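Local structure of triphenylmethane reductase (Citrobacter sp., 2JL1) at residues A[4-9]-A[30-35]; A[34-39]-A[49-54]. The protein binds NADP(H) and reduces triphenylmethane dyes, probably with hydride taken from the bound dinucleotide. All coordinates share one frame; numbering follows the deposited sequence.

Interaction 1: A[4-9]-A[30-35]; sequences AVTGAT and IAIVRN. With NAP (NADP nicotinamide-adenine-dinucleotide phosphate), chain B.
Val5 and Ala31 sit abreast on parallel neighbouring strands, where Val5 N donates to Ile30 O (2.9 Å) and Ile32 N to Val5 O (2.9 Å). These are the first two strands of a Rossmann fold, joined through helix 11-20 as a beta-alpha-beta crossover. On the sheet face that carries Ala4 and Ile30, Ile32 CD1 presses on Ala4 CB at 3.5 Å, tighter than normal van der Waals contact; CG1 of Ile32 lies beside its own backbone N (chi1 -65°), which swings the chain back toward Ala4. The other face packs Ala31 CB against Ala8 CB at 3.6 Å, with Ile17 of the helix touching both. Beyond the last bridge the strands give way to the glycine-rich dinucleotide-binding loop: Ala8 N makes a weak bond to Ile32 O, and a water accepts from Gly7 N. Val33 CG1 meets the methyl CG2 of Thr9, the two side chains crossing at about a right angle. With OG1 of Thr9 set between its own backbone N and carbonyl carbon (chi1 57°), the hydroxyl faces the 2'-phosphate of NADP, donating to O1X (2.8 Å) and accepting from a second water, itself linked to Asn35 N and O3X.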
loop_
_atom_site.group_PDB
_atom_site.type_symbol
_atom_site.label_atom_id
_atom_site.label_comp_id
_atom_site.label_asym_id
_atom_site.label_seq_id
_atom_site.Cartn_x
_atom_site.Cartn_y
_atom_site.Cartn_z
ATOM N N ALA A 4 -2.409 21.828 8.966
ATOM C CA ALA A 4 -1.186 21.335 9.567
ATOM C C ALA A 4 -0.308 20.765 8.470
ATOM O O ALA A 4 -0.814 20.165 7.512
ATOM C CB ALA A 4 -1.486 20.274 10.587
ATOM N N VAL A 5 0.996 20.961 8.616
ATOM C CA VAL A 5 1.977 20.542 7.608
ATOM C C VAL A 5 3.021 19.740 8.338
ATOM O O VAL A 5 3.711 20.275 9.220
ATOM C CB VAL A 5 2.642 21.770 6.942
ATOM C CG1 VAL A 5 3.673 21.368 5.865
ATOM C CG2 VAL A 5 1.591 22.713 6.343
ATOM N N THR A 6 3.136 18.460 8.004
ATOM C CA THR A 6 4.243 17.641 8.521
ATOM C C THR A 6 5.507 17.938 7.708
ATOM O O THR A 6 5.418 18.582 6.681
ATOM C CB THR A 6 3.901 16.132 8.547
ATOM O OG1 THR A 6 4.043 15.571 7.228
ATOM C CG2 THR A 6 2.468 15.928 9.054
ATOM N N GLY A 7 6.679 17.474 8.144
ATOM C CA GLY A 7 7.934 17.855 7.458
ATOM C C GLY A 7 8.178 19.374 7.344
ATOM O O GLY A 7 8.900 19.853 6.439
ATOM N N ALA A 8 7.607 20.126 8.284
ATOM C CA ALA A 8 7.561 21.601 8.185
ATOM C C ALA A 8 8.907 22.337 8.182
ATOM O O ALA A 8 8.975 23.453 7.667
ATOM C CB ALA A 8 6.635 22.194 9.235
ATOM N N THR A 9 9.950 21.730 8.758
ATOM C CA THR A 9 11.300 22.302 8.733
ATOM C C THR A 9 12.106 21.833 7.511
ATOM O O THR A 9 13.235 22.287 7.283
ATOM C CB THR A 9 12.118 21.955 10.007
ATOM O OG1 THR A 9 12.177 20.530 10.160
ATOM C CG2 THR A 9 11.491 22.560 11.243
ATOM N N ILE A 30 -0.408 25.126 11.284
ATOM C CA ILE A 30 0.305 24.366 12.313
ATOM C C ILE A 30 1.488 23.617 11.699
ATOM O O ILE A 30 1.314 22.768 10.814
ATOM C CB ILE A 30 -0.596 23.330 13.025
ATOM C CG1 ILE A 30 -1.819 23.995 13.673
ATOM C CG2 ILE A 30 0.195 22.571 14.084
ATOM C CD1 ILE A 30 -2.919 23.022 14.024
ATOM N N ALA A 31 2.686 23.946 12.156
ATOM C CA ALA A 31 3.873 23.251 11.724
ATOM C C ALA A 31 4.044 22.044 12.623
ATOM O O ALA A 31 4.125 22.179 13.848
ATOM C CB ALA A 31 5.081 24.154 11.804
ATOM N N ILE A 32 4.054 20.860 12.014
ATOM C CA ILE A 32 4.319 19.637 12.741
ATOM C C ILE A 32 5.722 19.198 12.351
ATOM O O ILE A 32 6.048 19.058 11.163
ATOM C CB ILE A 32 3.242 18.552 12.490
ATOM C CG1 ILE A 32 1.896 19.027 13.042
ATOM C CG2 ILE A 32 3.624 17.250 13.182
ATOM C CD1 ILE A 32 0.687 18.310 12.481
ATOM N N VAL A 33 6.554 19.012 13.365
ATOM C CA VAL A 33 8.009 18.848 13.208
ATOM C C VAL A 33 8.571 17.777 14.161
ATOM O O VAL A 33 7.998 17.514 15.209
ATOM C CB VAL A 33 8.763 20.209 13.487
ATOM C CG1 VAL A 33 8.421 21.246 12.451
ATOM C CG2 VAL A 33 8.444 20.751 14.867
ATOM N N ARG A 34 9.690 17.167 13.792
ATOM C CA ARG A 34 10.393 16.232 14.681
ATOM C C ARG A 34 11.300 16.974 15.689
ATOM O O ARG A 34 11.376 16.615 16.875
ATOM C CB ARG A 34 11.194 15.225 13.836
ATOM C CG ARG A 34 12.094 14.292 14.644
ATOM C CD ARG A 34 12.763 13.253 13.749
ATOM N NE ARG A 34 13.573 13.836 12.683
ATOM C CZ ARG A 34 14.486 13.157 11.989
ATOM N NH1 ARG A 34 14.706 11.874 12.268
ATOM N NH2 ARG A 34 15.186 13.757 11.024
ATOM N N ASN A 35 11.948 18.037 15.223
ATOM C CA ASN A 35 12.944 18.782 16.005
ATOM C C ASN A 35 12.354 20.165 16.265
ATOM O O ASN A 35 12.351 21.021 15.386
ATOM C CB ASN A 35 14.265 18.846 15.197
ATOM C CG ASN A 35 15.402 19.617 15.905
ATOM O OD1 ASN A 35 15.215 20.261 16.931
ATOM N ND2 ASN A 35 16.594 19.551 15.319
HETATM P PA NAP B . 13.754 17.324 3.272
HETATM O O1A NAP B . 14.870 16.340 3.338
HETATM O O2A NAP B . 14.168 18.742 3.215
HETATM O O5B NAP B . 12.732 17.123 4.480
HETATM C C5B NAP B . 12.357 15.867 5.001
HETATM C C4B NAP B . 11.526 16.202 6.231
HETATM O O4B NAP B . 11.077 15.018 6.878
HETATM C C3B NAP B . 12.399 16.976 7.219
HETATM O O3B NAP B . 11.692 18.091 7.696
HETATM C C2B NAP B . 12.614 16.008 8.348
HETATM O O2B NAP B . 12.616 16.668 9.574
HETATM C C1B NAP B . 11.365 15.157 8.255
HETATM N N9A NAP B . 11.574 13.892 8.972
HETATM C C8A NAP B . 12.594 12.992 8.824
HETATM N N7A NAP B . 12.383 11.980 9.697
HETATM C C5A NAP B . 11.261 12.243 10.408
HETATM C C6A NAP B . 10.602 11.555 11.427
HETATM N N6A NAP B . 11.068 10.398 11.888
HETATM N N1A NAP B . 9.451 12.091 11.957
HETATM C C2A NAP B . 8.964 13.296 11.499
HETATM N N3A NAP B . 9.612 13.969 10.488
HETATM C C4A NAP B . 10.748 13.447 9.960
HETATM O O3 NAP B . 12.871 16.943 1.962
HETATM P PN NAP B . 12.149 17.887 0.876
HETATM O O1N NAP B . 11.380 18.892 1.628
HETATM O O2N NAP B . 13.156 18.324 -0.130
HETATM O O5D NAP B . 11.063 16.852 0.206
HETATM C C5D NAP B . 9.973 16.369 0.979
HETATM C C4D NAP B . 9.704 14.868 0.819
HETATM O O4D NAP B . 9.575 14.560 -0.558
HETATM C C3D NAP B . 10.852 13.999 1.339
HETATM O O3D NAP B . 10.721 13.594 2.678
HETATM C C2D NAP B . 10.875 12.805 0.403
HETATM O O2D NAP B . 10.062 11.727 0.818
HETATM C C1D NAP B . 10.266 13.359 -0.867
HETATM N N1N NAP B . 11.347 13.546 -1.849
HETATM C C2N NAP B . 10.975 13.789 -3.133
HETATM C C3N NAP B . 11.923 13.926 -4.106
HETATM C C7N NAP B . 11.529 14.170 -5.499
HETATM O O7N NAP B . 12.587 14.431 -6.418
HETATM N N7N NAP B . 10.228 14.086 -5.798
HETATM C C4N NAP B . 13.291 13.918 -3.763
HETATM C C5N NAP B . 13.653 13.767 -2.447
HETATM C C6N NAP B . 12.662 13.522 -1.489
HETATM P P2B NAP B . 13.986 17.137 10.289
HETATM O O1X NAP B . 14.190 18.601 9.950
HETATM O O2X NAP B . 15.189 16.340 9.814
HETATM O O3X NAP B . 13.752 16.927 11.771
HETATM O O HOH W 1 7.986 16.311 10.578
HETATM O O HOH W 2 12.078 19.019 12.342
#

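Interaction 2: A[34-39]-A[49-54]; sequences RNVEKA and VRHGDY. With NAP (NADP nicotinamide-adenine-dinucleotide phosphate), chain B.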
loop_
_atom_site.group_PDB
_atom_site.type_symbol
_atom_site.label_atom_id
_atom_site.label_comp_id
_atom_site.label_asym_id
_atom_site.label_seq_id
_atom_site.Cartn_x
_atom_site.Cartn_y
_atom_site.Cartn_z
ATOM N N ARG A 34 9.690 17.167 13.792
ATOM C CA ARG A 34 10.393 16.232 14.681
ATOM C C ARG A 34 11.300 16.974 15.689
ATOM O O ARG A 34 11.376 16.615 16.875
ATOM C CB ARG A 34 11.194 15.225 13.836
ATOM C CG ARG A 34 12.094 14.292 14.644
ATOM C CD ARG A 34 12.763 13.253 13.749
ATOM N NE ARG A 34 13.573 13.836 12.683
ATOM C CZ ARG A 34 14.486 13.157 11.989
ATOM N NH1 ARG A 34 14.706 11.874 12.268
ATOM N NH2 ARG A 34 15.186 13.757 11.024
ATOM N N ASN A 35 11.948 18.037 15.223
ATOM C CA ASN A 35 12.944 18.782 16.005
ATOM C C ASN A 35 12.354 20.165 16.265
ATOM O O ASN A 35 12.351 21.021 15.386
ATOM C CB ASN A 35 14.265 18.846 15.197
ATOM C CG ASN A 35 15.402 19.617 15.905
ATOM O OD1 ASN A 35 15.215 20.261 16.931
ATOM N ND2 ASN A 35 16.594 19.551 15.319
ATOM N N VAL A 36 11.832 20.376 17.475
ATOM C CA VAL A 36 11.121 21.619 17.790
ATOM C C VAL A 36 12.031 22.855 17.865
ATOM O O VAL A 36 11.574 23.972 17.618
ATOM C CB VAL A 36 10.224 21.490 19.053
ATOM C CG1 VAL A 36 9.097 20.498 18.791
ATOM C CG2 VAL A 36 11.045 21.083 20.267
ATOM N N GLU A 37 13.305 22.641 18.190
ATOM C CA GLU A 37 14.318 23.704 18.200
ATOM C C GLU A 37 14.539 24.300 16.797
ATOM O O GLU A 37 14.668 25.515 16.659
ATOM C CB GLU A 37 15.635 23.175 18.792
ATOM C CG GLU A 37 16.724 24.235 19.084
ATOM C CD GLU A 37 17.609 24.545 17.874
ATOM O OE1 GLU A 37 17.599 23.771 16.881
ATOM O OE2 GLU A 37 18.323 25.576 17.924
ATOM N N LYS A 38 14.578 23.434 15.777
ATOM C CA LYS A 38 14.623 23.816 14.354
ATOM C C LYS A 38 13.481 24.733 13.918
ATOM O O LYS A 38 13.649 25.557 13.024
ATOM C CB LYS A 38 14.560 22.554 13.491
ATOM C CG LYS A 38 15.875 21.993 13.024
ATOM C CD LYS A 38 15.974 22.062 11.494
ATOM C CE LYS A 38 16.709 20.854 10.904
ATOM N NZ LYS A 38 18.171 20.749 11.284
ATOM N N ALA A 39 12.315 24.573 14.536
ATOM C CA ALA A 39 11.118 25.300 14.117
ATOM C C ALA A 39 10.951 26.686 14.762
ATOM O O ALA A 39 9.866 27.271 14.696
ATOM C CB ALA A 39 9.873 24.437 14.340
ATOM N N VAL A 49 3.730 25.577 16.432
ATOM C CA VAL A 49 4.634 24.429 16.233
ATOM C C VAL A 49 4.168 23.290 17.142
ATOM O O VAL A 49 3.881 23.512 18.313
ATOM C CB VAL A 49 6.111 24.806 16.595
ATOM C CG1 VAL A 49 6.992 23.568 16.737
ATOM C CG2 VAL A 49 6.707 25.791 15.586
ATOM N N ARG A 50 4.086 22.077 16.608
ATOM C CA ARG A 50 3.809 20.894 17.437
ATOM C C ARG A 50 4.822 19.827 17.113
ATOM O O ARG A 50 5.285 19.748 15.990
ATOM C CB ARG A 50 2.414 20.339 17.173
ATOM C CG ARG A 50 1.299 21.241 17.599
ATOM C CD ARG A 50 -0.031 20.662 17.190
ATOM N NE ARG A 50 -1.130 21.529 17.595
ATOM C CZ ARG A 50 -2.427 21.212 17.517
ATOM N NH1 ARG A 50 -2.812 20.033 17.026
ATOM N NH2 ARG A 50 -3.352 22.088 17.927
ATOM N N HIS A 51 5.168 19.023 18.111
ATOM C CA HIS A 51 6.092 17.917 17.930
ATOM C C HIS A 51 5.334 16.721 17.372
ATOM O O HIS A 51 4.348 16.289 17.937
ATOM C CB HIS A 51 6.728 17.541 19.262
ATOM C CG HIS A 51 7.682 16.391 19.177
ATOM N ND1 HIS A 51 7.515 15.235 19.908
ATOM C CD2 HIS A 51 8.822 16.222 18.460
ATOM C CE1 HIS A 51 8.507 14.402 19.643
ATOM N NE2 HIS A 51 9.313 14.974 18.769
ATOM N N GLY A 52 5.812 16.183 16.266
ATOM C CA GLY A 52 5.197 15.000 15.682
ATOM C C GLY A 52 6.314 14.233 15.027
ATOM O O GLY A 52 6.920 14.717 14.075
ATOM N N ASP A 53 6.607 13.057 15.570
ATOM C CA ASP A 53 7.656 12.200 15.041
ATOM C C ASP A 53 7.026 10.909 14.495
ATOM O O ASP A 53 6.342 10.204 15.244
ATOM C CB ASP A 53 8.656 11.895 16.165
ATOM C CG ASP A 53 9.882 11.117 15.678
ATOM O OD1 ASP A 53 9.783 10.347 14.687
ATOM O OD2 ASP A 53 10.946 11.282 16.305
ATOM N N TYR A 54 7.264 10.596 13.209
ATOM C CA TYR A 54 6.630 9.428 12.541
ATOM C C TYR A 54 6.998 8.094 13.185
ATOM O O TYR A 54 6.352 7.090 12.949
ATOM C CB TYR A 54 6.963 9.339 11.047
ATOM C CG TYR A 54 6.783 10.592 10.246
ATOM C CD1 TYR A 54 5.878 11.593 10.639
ATOM C CD2 TYR A 54 7.525 10.786 9.082
ATOM C CE1 TYR A 54 5.736 12.755 9.900
ATOM C CE2 TYR A 54 7.382 11.929 8.318
ATOM C CZ TYR A 54 6.499 12.916 8.733
ATOM O OH TYR A 54 6.370 14.042 7.964
HETATM P PA NAP B . 13.754 17.324 3.272
HETATM O O1A NAP B . 14.870 16.340 3.338
HETATM O O2A NAP B . 14.168 18.742 3.215
HETATM O O5B NAP B . 12.732 17.123 4.480
HETATM C C5B NAP B . 12.357 15.867 5.001
HETATM C C4B NAP B . 11.526 16.202 6.231
HETATM O O4B NAP B . 11.077 15.018 6.878
HETATM C C3B NAP B . 12.399 16.976 7.219
HETATM O O3B NAP B . 11.692 18.091 7.696
HETATM C C2B NAP B . 12.614 16.008 8.348
HETATM O O2B NAP B . 12.616 16.668 9.574
HETATM C C1B NAP B . 11.365 15.157 8.255
HETATM N N9A NAP B . 11.574 13.892 8.972
HETATM C C8A NAP B . 12.594 12.992 8.824
HETATM N N7A NAP B . 12.383 11.980 9.697
HETATM C C5A NAP B . 11.261 12.243 10.408
HETATM C C6A NAP B . 10.602 11.555 11.427
HETATM N N6A NAP B . 11.068 10.398 11.888
HETATM N N1A NAP B . 9.451 12.091 11.957
HETATM C C2A NAP B . 8.964 13.296 11.499
HETATM N N3A NAP B . 9.612 13.969 10.488
HETATM C C4A NAP B . 10.748 13.447 9.960
HETATM O O3 NAP B . 12.871 16.943 1.962
HETATM P PN NAP B . 12.149 17.887 0.876
HETATM O O1N NAP B . 11.380 18.892 1.628
HETATM O O2N NAP B . 13.156 18.324 -0.130
HETATM O O5D NAP B . 11.063 16.852 0.206
HETATM C C5D NAP B . 9.973 16.369 0.979
HETATM C C4D NAP B . 9.704 14.868 0.819
HETATM O O4D NAP B . 9.575 14.560 -0.558
HETATM C C3D NAP B . 10.852 13.999 1.339
HETATM O O3D NAP B . 10.721 13.594 2.678
HETATM C C2D NAP B . 10.875 12.805 0.403
HETATM O O2D NAP B . 10.062 11.727 0.818
HETATM C C1D NAP B . 10.266 13.359 -0.867
HETATM N N1N NAP B . 11.347 13.546 -1.849
HETATM C C2N NAP B . 10.975 13.789 -3.133
HETATM C C3N NAP B . 11.923 13.926 -4.106
HETATM C C7N NAP B . 11.529 14.170 -5.499
HETATM O O7N NAP B . 12.587 14.431 -6.418
HETATM N N7N NAP B . 10.228 14.086 -5.798
HETATM C C4N NAP B . 13.291 13.918 -3.763
HETATM C C5N NAP B . 13.653 13.767 -2.447
HETATM C C6N NAP B . 12.662 13.522 -1.489
HETATM P P2B NAP B . 13.986 17.137 10.289
HETATM O O1X NAP B . 14.190 18.601 9.950
HETATM O O2X NAP B . 15.189 16.340 9.814
HETATM O O3X NAP B . 13.752 16.927 11.771
#
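The adenosine 2'-phosphate end of the NADP site is built here, where the loop after strand 29-33 meets the end of strand 48-51 and Arg34 lies beside Asp53. CG of Arg34 approaches Asp53 OD2 at 3.6 Å, yet the charged groups do not pair: NE stays 5.2 Å from OD2 and the guanidinium and carboxylate planes are 88° apart. Each turns instead to the cofactor. Extended through chi2 and then bent at chi3 (58°), the arginine lays its guanidinium face over adenine N7A, while its edge points at the phosphorus, NE donating to O3X and NH2 to O2X (2.9 Å). Two bonds along one edge, with the adenine over a face, hold its rotation. Such an arginine just past the second strand is the familiar mark of NADP preference in Rossmann dehydrogenases. Asp53 OD1 accepts from adenine N6A (3.1 Å) as well as from Asn55 N. Next to it, Tyr54 N donates to N1A (2.9 Å), and the phenol ring of Tyr54 lies against the N1A-C2A-N3A edge of the adenine, C2A standing over the centre of the ring. Farther from the nucleotide, the ring of His51 brings its CD2 edge to Arg34 O, and Val36 CG1 reaches His51 CB at 3.8 Å. At the foot of the loop Ala39, the N-cap residue of helix 40-44, sets CB against Val49 CG2 at 3.7 Å.

Overall arrangement
Three adjacent strands of one parallel sheet, 3-5, 29-33 and 48-51, connect the two contacts, whose centres lie about 6 Å apart. Interaction 1 is the buried one, dominated by backbone bonds and aliphatic side chains; interaction 2 lies at the sheet's outermost strand, is only partly buried, and relies on side-chain packing, with charged and aromatic groups turned to the nucleotide; interaction 1 reaches the same 2'-phosphate through Thr9. The sheet continues between them, with Ala31 O close to Arg50 N and Val33 O to Gly52 N, both probable hydrogen bonds. Residues 34-35 belong to both. The principle illustrated is a division of labour: strand interiors build the scaffold, while their carboxyl ends supply groups for phosphate and adenine.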